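Side-chain contacts in protein BONZAI 1 (PDB 6KXT), which negatively regulates cell death and defence responses in Arabidopsis and binds phospholipids in a calcium-dependent manner: residues C85-F88 with H94-I97; F119-G124 with K129-Q134. All blocks are in the same frame, centred on the assembly; numbering follows the deposited sequence. Where two conformers were deposited one is given.

In the fold
Both contacts belong to the second C2 domain (C2B) of this copine and follow one another along the chain, contact 1 closing before contact 2 opens. Contact 1 pairs strands 81-87 and 95-102, at one border of the four-stranded antiparallel sheet. Contact 2 pairs 117-121 with 129-131, at one border of the five-stranded sheet, and reaches the start of 133-143. Their centres lie about 13 Å apart. In the interior of the beta sandwich C85 CB packs on F119 CZ at 3.7 Å, and nearer the surface, at the border, L96 CD2 meets L121 CD2 at 3.7 Å. The two hairpins therefore share apolar packing that ties one sheet to the other.

Contact 1: C85-F88 with H94-I97; sequences CSDF and HSLI
C85 and I97 meet through both backbone and side chain. The carbonyl of C85 accepts the I97 amide (N to O 2.8 Å), and C85 SG rests 3.8 Å from I97 CD1. The extended I97 chain carries that methyl on against the S86-D87 peptide, CD1 3.5 Å from D87 N. S86, in a non-hydrogen-bonded pair with L96, lays its CB against the S95 carbonyl oxygen, while its OG shares a water that donates to H94 O. D87 and S95 form the hydrogen-bonded pair: the D87 amide points almost straight at S95 O (2.8 Å, 171° at the hydrogen), and D87 O receives S95 N in return on a lone pair. The carboxylate of D87 is shared out, OD1 taking the backbone N of D33 and OD2 a water; the onward bridge from this water to S95 OG is less certain, because that serine has two deposited conformers. F88 leaves the strand with its ring swung opposite its backbone N (chi1 -170°), alongside H94 and pointing the same way. The two rings make an offset stack, centroids 4.4 Å apart and planes at 23°, in which H94 CE1 sits over the rim of one phenyl face, 3.3 Å from F88 CD1. N89 N bonds H94 ND1 and F35 meets the imidazole edge-to-face, which together should restrict the rotation of the imidazole. Replacing H94 with an alanine would probably strip that phenyl face of its stacking partner and leave N89 N without its side-chain mate. This is an antiparallel beta hairpin, its connecting loop consistent with one of the membrane-facing, calcium-binding loops of C2 domains.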
ATOM      1  N   CYS A  85       2.365  -2.436   5.350  1.00 13.32           N
ATOM      2  CA  CYS A  85       1.681  -2.045   6.590  1.00 12.97           C
ATOM      3  C   CYS A  85       2.684  -2.261   7.750  1.00 13.75           C
ATOM      4  O   CYS A  85       3.290  -3.325   7.821  1.00 14.41           O
ATOM      5  CB  CYS A  85       0.419  -2.873   6.743  1.00 13.43           C
ATOM      6  SG  CYS A  85      -0.526  -2.381   8.209  1.00 15.80           S
ATOM      7  N   SER A  86       2.871  -1.223   8.557  1.00 13.32           N
ATOM      8  CA  SER A  86       3.779  -1.239   9.730  1.00 16.35           C
ATOM      9  C   SER A  86       3.053  -0.755  10.966  1.00 14.78           C
ATOM     10  O   SER A  86       2.059   0.010  10.905  1.00 16.42           O
ATOM     11  CB  SER A  86       5.004  -0.408   9.512  1.00 21.26           C
ATOM     12  OG  SER A  86       5.762  -0.915   8.427  1.00 21.24           O
ATOM     13  N   ASP A  87       3.563  -1.263  12.081  1.00 17.67           N
ATOM     14  CA  ASP A  87       3.155  -0.890  13.445  1.00 15.88           C
ATOM     15  C   ASP A  87       4.028   0.276  13.937  1.00 17.51           C
ATOM     16  O   ASP A  87       5.234   0.067  14.112  1.00 19.42           O
ATOM     17  CB  ASP A  87       3.350  -2.087  14.364  1.00 17.25           C
ATOM     18  CG  ASP A  87       2.877  -1.861  15.783  1.00 20.19           C
ATOM     19  OD1 ASP A  87       2.170  -0.893  16.036  1.00 18.37           O
ATOM     20  OD2 ASP A  87       3.169  -2.743  16.618  1.00 24.96           O
ATOM     21  N   PHE A  88       3.455   1.456  14.102  1.00 19.21           N
ATOM     22  CA  PHE A  88       4.162   2.665  14.578  1.00 18.64           C
ATOM     23  C   PHE A  88       4.553   2.477  16.049  1.00 19.71           C
ATOM     24  O   PHE A  88       3.693   2.212  16.913  1.00 23.40           O
ATOM     25  CB  PHE A  88       3.289   3.914  14.440  1.00 20.70           C
ATOM     26  CG  PHE A  88       4.078   5.175  14.680  1.00 22.17           C
ATOM     27  CD1 PHE A  88       4.760   5.784  13.642  1.00 26.37           C
ATOM     28  CD2 PHE A  88       4.062   5.786  15.924  1.00 38.55           C
ATOM     29  CE1 PHE A  88       5.484   6.952  13.858  1.00 33.27           C
ATOM     30  CE2 PHE A  88       4.781   6.954  16.138  1.00 32.05           C
ATOM     31  CZ  PHE A  88       5.474   7.537  15.102  1.00 31.31           C
ATOM     32  N   HIS A  94       9.716   0.873  13.679  1.00 29.36           N
ATOM     33  CA  HIS A  94       8.363   0.399  13.329  1.00 23.95           C
ATOM     34  C   HIS A  94       8.444  -1.036  12.847  1.00 29.85           C
ATOM     35  O   HIS A  94       9.221  -1.322  11.916  1.00 37.97           O
ATOM     36  CB  HIS A  94       7.767   1.336  12.293  1.00 23.42           C
ATOM     37  CG  HIS A  94       7.909   2.768  12.696  1.00 22.91           C
ATOM     38  ND1 HIS A  94       7.528   3.201  13.957  1.00 24.32           N
ATOM     39  CD2 HIS A  94       8.325   3.872  12.028  1.00 23.69           C
ATOM     40  CE1 HIS A  94       7.743   4.495  14.069  1.00 26.41           C
ATOM     41  NE2 HIS A  94       8.183   4.941  12.893  1.00 24.41           N
ATOM     42  N   SER A  95       7.552  -1.880  13.343  1.00 21.36           N
ATOM     43  CA  SER A  95       7.627  -3.312  12.970  0.60 19.67           C
ATOM     44  C   SER A  95       6.738  -3.620  11.775  1.00 18.36           C
ATOM     45  O   SER A  95       5.673  -3.012  11.620  1.00 20.53           O
ATOM     46  CB  SER A  95       7.327  -4.214  14.089  0.60 20.66           C
ATOM     47  OG  SER A  95       6.087  -3.894  14.683  0.60 26.05           O
ATOM     48  N   LEU A  96       7.232  -4.504  10.938  1.00 17.07           N
ATOM     49  CA  LEU A  96       6.510  -4.921   9.718  1.00 16.15           C
ATOM     50  C   LEU A  96       5.311  -5.787  10.071  1.00 15.22           C
ATOM     51  O   LEU A  96       5.472  -6.821  10.766  1.00 18.42           O
ATOM     52  CB  LEU A  96       7.466  -5.674   8.804  1.00 17.01           C
ATOM     53  CG  LEU A  96       6.901  -6.063   7.442  1.00 17.26           C
ATOM     54  CD1 LEU A  96       6.449  -4.850   6.651  1.00 17.92           C
ATOM     55  CD2 LEU A  96       7.953  -6.853   6.686  1.00 19.85           C
ATOM     56  N   ILE A  97       4.151  -5.376   9.584  1.00 14.51           N
ATOM     57  CA  ILE A  97       2.908  -6.175   9.666  1.00 14.78           C
ATOM     58  C   ILE A  97       2.730  -6.983   8.383  1.00 13.90           C
ATOM     59  O   ILE A  97       2.381  -8.161   8.496  1.00 15.57           O
ATOM     60  CB  ILE A  97       1.718  -5.260   9.999  1.00 14.55           C
ATOM     61  CG1 ILE A  97       1.845  -4.552  11.377  1.00 14.94           C
ATOM     62  CG2 ILE A  97       0.423  -6.038   9.832  1.00 14.09           C
ATOM     63  CD1 ILE A  97       0.828  -3.440  11.604  1.00 15.68           C
TER
HETATM   64  O   HOH W   1       8.096  -1.970   8.911  1.00 22.87           O
HETATM   65  O   HOH W   2       5.726  -3.291  17.254  1.00 41.81           O

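Contact 2: F119-G124 with K129-Q134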
ATOM      1  N   PHE A 119      -1.643 -10.038   2.649  1.00 13.69           N
ATOM      2  CA  PHE A 119      -0.278  -9.633   2.994  1.00 13.01           C
ATOM      3  C   PHE A 119       0.643 -10.846   3.014  1.00 14.91           C
ATOM      4  O   PHE A 119       0.191 -11.958   3.334  1.00 15.93           O
ATOM      5  CB  PHE A 119      -0.298  -8.949   4.346  1.00 13.71           C
ATOM      6  CG  PHE A 119      -0.788  -7.523   4.363  1.00 12.61           C
ATOM      7  CD1 PHE A 119      -0.108  -6.530   3.684  1.00 15.00           C
ATOM      8  CD2 PHE A 119      -1.923  -7.138   5.046  1.00 13.89           C
ATOM      9  CE1 PHE A 119      -0.521  -5.193   3.697  1.00 13.61           C
ATOM     10  CE2 PHE A 119      -2.338  -5.811   5.068  1.00 15.92           C
ATOM     11  CZ  PHE A 119      -1.635  -4.824   4.388  1.00 13.72           C
ATOM     12  N   SER A 120       1.916 -10.548   2.801  1.00 16.02           N
ATOM     13  CA  SER A 120       2.951 -11.565   3.092  0.70 15.56           C
ATOM     14  C   SER A 120       4.149 -10.965   3.781  1.00 16.45           C
ATOM     15  O   SER A 120       4.236  -9.745   3.972  1.00 16.39           O
ATOM     16  CB  SER A 120       3.372 -12.303   1.867  0.70 18.23           C
ATOM     17  OG  SER A 120       4.109 -11.442   1.024  0.70 22.69           O
ATOM     18  N   LEU A 121       4.961 -11.873   4.331  1.00 15.66           N
ATOM     19  CA  LEU A 121       6.212 -11.460   5.027  1.00 16.90           C
ATOM     20  C   LEU A 121       7.365 -12.127   4.308  1.00 18.28           C
ATOM     21  O   LEU A 121       7.309 -13.339   4.080  1.00 18.88           O
ATOM     22  CB  LEU A 121       6.198 -11.911   6.480  1.00 18.47           C
ATOM     23  CG  LEU A 121       5.237 -11.116   7.343  1.00 19.13           C
ATOM     24  CD1 LEU A 121       5.130 -11.763   8.728  1.00 21.24           C
ATOM     25  CD2 LEU A 121       5.625  -9.642   7.462  1.00 20.63           C
ATOM     26  N   PRO A 122       8.403 -11.366   3.939  1.00 17.89           N
ATOM     27  CA  PRO A 122       9.628 -11.968   3.422  1.00 19.60           C
ATOM     28  C   PRO A 122      10.279 -12.871   4.485  1.00 18.90           C
ATOM     29  O   PRO A 122      10.189 -12.562   5.636  1.00 22.78           O
ATOM     30  CB  PRO A 122      10.502 -10.739   3.139  1.00 25.30           C
ATOM     31  CG  PRO A 122       9.549  -9.576   3.023  1.00 22.40           C
ATOM     32  CD  PRO A 122       8.482  -9.899   4.021  1.00 17.85           C
ATOM     33  N   THR A 123      10.777 -14.042   4.083  1.00 23.14           N
ATOM     34  CA  THR A 123      11.269 -15.078   5.034  1.00 19.41           C
ATOM     35  C   THR A 123      12.746 -15.397   4.820  1.00 24.78           C
ATOM     36  O   THR A 123      13.277 -15.173   3.703  1.00 23.51           O
ATOM     37  CB  THR A 123      10.467 -16.360   4.861  1.00 23.03           C
ATOM     38  OG1 THR A 123      10.656 -16.820   3.527  1.00 26.63           O
ATOM     39  CG2 THR A 123       9.012 -16.109   5.131  1.00 22.41           C
ATOM     40  N   GLY A 124      13.339 -15.998   5.863  1.00 23.35           N
ATOM     41  CA  GLY A 124      14.754 -16.432   5.796  1.00 25.49           C
ATOM     42  C   GLY A 124      14.898 -17.884   5.406  1.00 39.25           C
ATOM     43  O   GLY A 124      16.015 -18.403   5.502  1.00 42.39           O
ATOM     44  N   LYS A 129       5.944 -15.874   3.522  1.00 20.34           N
ATOM     45  CA  LYS A 129       4.862 -16.393   4.358  1.00 20.10           C
ATOM     46  C   LYS A 129       3.603 -15.596   4.040  1.00 22.50           C
ATOM     47  O   LYS A 129       3.620 -14.400   4.254  1.00 21.60           O
ATOM     48  CB  LYS A 129       5.237 -16.267   5.832  1.00 20.93           C
ATOM     49  CG  LYS A 129       4.165 -16.726   6.809  1.00 32.14           C
ATOM     50  CD  LYS A 129       4.595 -16.448   8.250  1.00 37.33           C
ATOM     51  CE  LYS A 129       3.504 -16.629   9.275  1.00 46.43           C
ATOM     52  NZ  LYS A 129       2.688 -17.828   8.994  1.00 50.16           N
ATOM     53  N   VAL A 130       2.538 -16.258   3.647  1.00 18.52           N
ATOM     54  CA  VAL A 130       1.266 -15.561   3.341  1.00 18.69           C
ATOM     55  C   VAL A 130       0.420 -15.475   4.608  1.00 17.53           C
ATOM     56  O   VAL A 130       0.295 -16.471   5.370  1.00 20.20           O
ATOM     57  CB  VAL A 130       0.568 -16.219   2.147  1.00 24.11           C
ATOM     58  CG1 VAL A 130      -0.748 -15.489   1.857  1.00 25.69           C
ATOM     59  CG2 VAL A 130       1.497 -16.230   0.935  1.00 27.59           C
ATOM     60  N   LEU A 131      -0.013 -14.280   4.970  1.00 15.94           N
ATOM     61  CA  LEU A 131      -0.778 -14.029   6.189  1.00 14.55           C
ATOM     62  C   LEU A 131      -2.270 -14.116   5.904  1.00 16.44           C
ATOM     63  O   LEU A 131      -2.678 -13.994   4.742  1.00 16.40           O
ATOM     64  CB  LEU A 131      -0.433 -12.633   6.694  1.00 14.96           C
ATOM     65  CG  LEU A 131       1.043 -12.373   6.962  1.00 17.33           C
ATOM     66  CD1 LEU A 131       1.330 -10.949   7.353  1.00 17.52           C
ATOM     67  CD2 LEU A 131       1.554 -13.338   8.045  1.00 21.73           C
ATOM     68  N   LYS A 132      -3.060 -14.179   6.948  1.00 14.86           N
ATOM     69  CA  LYS A 132      -4.529 -14.150   6.865  1.00 17.28           C
ATOM     70  C   LYS A 132      -5.010 -12.721   6.612  1.00 15.34           C
ATOM     71  O   LYS A 132      -6.171 -12.594   6.113  1.00 17.09           O
ATOM     72  CB  LYS A 132      -5.121 -14.719   8.146  1.00 20.21           C
ATOM     73  CG  LYS A 132      -4.893 -16.206   8.269  1.00 27.09           C
ATOM     74  CD  LYS A 132      -5.616 -16.783   9.484  1.00 37.25           C
ATOM     75  CE  LYS A 132      -5.318 -18.255   9.681  1.00 55.48           C
ATOM     76  NZ  LYS A 132      -6.116 -18.844  10.784  1.00 62.84           N
ATOM     77  N   SER A 133      -4.274 -11.720   7.073  1.00 15.61           N
ATOM     78  CA  SER A 133      -4.657 -10.314   6.894  1.00 15.17           C
ATOM     79  C   SER A 133      -4.666  -9.963   5.406  1.00 13.13           C
ATOM     80  O   SER A 133      -3.868 -10.526   4.613  1.00 13.49           O
ATOM     81  CB  SER A 133      -3.814  -9.395   7.675  1.00 14.21           C
ATOM     82  OG  SER A 133      -2.429  -9.583   7.392  1.00 14.64           O
ATOM     83  N   GLN A 134      -5.540  -9.039   5.038  1.00 13.15           N
ATOM     84  CA  GLN A 134      -5.778  -8.587   3.645  1.00 13.78           C
ATOM     85  C   GLN A 134      -5.850  -7.081   3.544  1.00 13.06           C
ATOM     86  O   GLN A 134      -6.276  -6.399   4.474  1.00 13.77           O
ATOM     87  CB  GLN A 134      -7.044  -9.196   3.062  1.00 14.17           C
ATOM     88  CG  GLN A 134      -6.933 -10.716   2.945  1.00 14.52           C
ATOM     89  CD  GLN A 134      -8.217 -11.403   2.580  1.00 14.54           C
ATOM     90  OE1 GLN A 134      -9.277 -11.035   3.101  1.00 18.95           O
ATOM     91  NE2 GLN A 134      -8.135 -12.392   1.711  1.00 15.17           N
TER
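F119 is held by residues on both sides of the corner at K132. Its carbonyl accepts the amide of L131 (N to O 2.8 Å), and its own amide donates to S133 O, 3.0 Å away, so that one residue pairs with the chain before and after the bend. The ring, turned beside its backbone N (chi1 -78°), brings its CD2 edge to S133 OG at 3.4 Å, the hydroxyl lying near the ring plane. The CB of F119 meanwhile touches L131 CD1. Outside the two segments, V100 and L23 also pack on the buried phenyl ring.

K129 faces L121 in a hydrogen-bonded antiparallel pair, closed by two amide-carbonyl bonds: L121 N to K129 O and K129 N to L121 O, each 2.9 Å long. K129 O also lies 3.1 Å from S120 CA, a CA-H...O contact. The lysine lends its CB to T123 CG2 (3.8 Å), the two side chains crossing at about a right angle, but its amino end leads off the contact. T123 OG1 turns instead to A125 O within the connecting loop.

L121 crosses L131 at nearly a right angle as well, its CG 3.9 Å from L131 CD1 and its CD1 methyl close to L131 CD2. Polar bonding thus runs almost entirely through the backbone, while the side chains add mainly apolar contacts, which implies a hairpin whose register is set by main-chain bonds and whose side chains add an apolar cluster of F119, L121 and L131.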